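Side-chain contact in natterin-like protein (Lethenteron camtschaticum, PDB 6IUL), which is a lamprey immune protein and cytotoxin that probably binds cell-surface glycans through a jacalin-like lectin domain and forms pores with an aerolysin-like module: residues 47-50 against 51-55. Sequence-based numbering, arbitrary orientation.
Sequences VWLT and DGRRE
W48 and R54 lie side by side on one face of a β-hairpin in the jacalin-like lectin domain, where strands 42-49 and 54-58 are joined by a type I turn (L49 to G52) with a G1 bulge at G52, R53 completing the connection. R54 CG sits over the five-membered ring of W48 in a CH-π contact, 4.1 Å from the ring centroid, and the chain then passes the indole nitrogen, with R54 CD 3.2 Å from W48 NE1. CG of R54 stands anti to the backbone N (chi1 163°), which sets it over the ring face, offset toward the rim; the guanidinium plane ends 21° from that of the ring. K32 of strand 30-37 adds a cation-π contact to W48.

W48 and R54 form a non-hydrogen-bonded pair; V47 and E55 exchange two backbone bonds, and L49 N donates to R53 O. On the face bearing V47, L49 and R53 run in the same direction; L49 CD1 packs 3.9 Å from R53 NH2, whose hydrogen bond goes to N22 O, and F21 of strand 17-22 packs against both side chains. G52 N closes the turn by donating to L49 O (3.0 Å). D51 adds an Asx turn: chi1 64° sets CG between the backbone N and the carbonyl carbon, OD2 bonding to N26, while OD1 touches L49 CB and accepts a bond from R53 N (3.1 Å) from above the carboxylate plane.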
loop_
_atom_site.group_PDB
_atom_site.type_symbol
_atom_site.label_atom_id
_atom_site.label_comp_id
_atom_site.label_asym_id
_atom_site.label_seq_id
_atom_site.Cartn_x
_atom_site.Cartn_y
_atom_site.Cartn_z
ATOM N N VAL A 47 10.238 29.374 17.587
ATOM C CA VAL A 47 9.641 28.074 17.419
ATOM C C VAL A 47 8.735 28.088 16.198
ATOM O O VAL A 47 7.915 29.024 16.002
ATOM C CB VAL A 47 8.755 27.748 18.647
ATOM C CG1 VAL A 47 8.074 26.394 18.501
ATOM C CG2 VAL A 47 9.547 27.819 19.952
ATOM N N TRP A 48 8.862 27.028 15.399
ATOM C CA TRP A 48 8.017 26.818 14.211
ATOM C C TRP A 48 7.188 25.523 14.372
ATOM O O TRP A 48 7.731 24.474 14.795
ATOM C CB TRP A 48 8.874 26.617 12.971
ATOM C CG TRP A 48 9.671 27.786 12.483
ATOM C CD1 TRP A 48 9.405 28.531 11.371
ATOM C CD2 TRP A 48 10.918 28.274 13.010
ATOM N NE1 TRP A 48 10.402 29.460 11.181
ATOM C CE2 TRP A 48 11.345 29.327 12.167
ATOM C CE3 TRP A 48 11.715 27.915 14.089
ATOM C CZ2 TRP A 48 12.541 30.064 12.402
ATOM C CZ3 TRP A 48 12.885 28.595 14.326
ATOM C CH2 TRP A 48 13.306 29.675 13.479
ATOM N N LEU A 49 5.906 25.592 14.049
ATOM C CA LEU A 49 5.043 24.419 14.045
ATOM C C LEU A 49 4.803 23.929 12.630
ATOM O O LEU A 49 5.045 24.642 11.676
ATOM C CB LEU A 49 3.737 24.707 14.733
ATOM C CG LEU A 49 3.852 25.236 16.154
ATOM C CD1 LEU A 49 2.476 25.477 16.766
ATOM C CD2 LEU A 49 4.667 24.286 17.016
ATOM N N THR A 50 4.347 22.688 12.493
ATOM C CA THR A 50 4.195 22.060 11.183
ATOM C C THR A 50 3.059 22.677 10.341
ATOM O O THR A 50 2.996 22.375 9.160
ATOM C CB THR A 50 3.922 20.568 11.299
ATOM O OG1 THR A 50 2.819 20.368 12.192
ATOM C CG2 THR A 50 5.151 19.823 11.787
ATOM N N ASP A 51 2.222 23.537 10.918
ATOM C CA ASP A 51 1.234 24.317 10.143
ATOM C C ASP A 51 1.749 25.712 9.732
ATOM O O ASP A 51 0.983 26.553 9.342
ATOM C CB ASP A 51 -0.080 24.502 10.938
ATOM C CG ASP A 51 0.106 25.321 12.222
ATOM O OD1 ASP A 51 1.257 25.708 12.537
ATOM O OD2 ASP A 51 -0.892 25.576 12.968
ATOM N N GLY A 52 3.038 25.959 9.846
ATOM C CA GLY A 52 3.628 27.225 9.391
ATOM C C GLY A 52 3.577 28.342 10.428
ATOM O O GLY A 52 4.128 29.393 10.225
ATOM N N ARG A 53 2.949 28.124 11.570
ATOM C CA ARG A 53 2.978 29.144 12.597
ATOM C C ARG A 53 4.411 29.280 13.129
ATOM O O ARG A 53 5.180 28.318 13.156
ATOM C CB ARG A 53 2.022 28.816 13.740
ATOM C CG ARG A 53 0.526 28.881 13.386
ATOM C CD ARG A 53 -0.297 28.318 14.535
ATOM N NE ARG A 53 -0.208 29.137 15.742
ATOM C CZ ARG A 53 -0.497 28.718 16.973
ATOM N NH1 ARG A 53 -0.361 29.545 18.019
ATOM N NH2 ARG A 53 -0.871 27.463 17.199
ATOM N N ARG A 54 4.737 30.464 13.603
ATOM C CA ARG A 54 6.087 30.797 14.018
ATOM C C ARG A 54 6.035 31.915 15.045
ATOM O O ARG A 54 5.330 32.900 14.862
ATOM C CB ARG A 54 6.853 31.230 12.772
ATOM C CG ARG A 54 8.116 31.968 13.035
ATOM C CD ARG A 54 8.873 32.183 11.760
ATOM N NE ARG A 54 8.235 33.157 10.900
ATOM C CZ ARG A 54 8.687 34.370 10.677
ATOM N NH1 ARG A 54 9.765 34.814 11.287
ATOM N NH2 ARG A 54 8.029 35.162 9.851
ATOM N N GLU A 55 6.763 31.759 16.133
ATOM C CA GLU A 55 6.784 32.803 17.129
ATOM C C GLU A 55 8.080 32.854 17.941
ATOM O O GLU A 55 8.736 31.848 18.129
ATOM C CB GLU A 55 5.566 32.653 18.056
ATOM C CG GLU A 55 5.104 33.991 18.642
ATOM C CD GLU A 55 3.765 33.927 19.397
ATOM O OE1 GLU A 55 3.558 34.777 20.294
ATOM O OE2 GLU A 55 2.947 33.024 19.139
#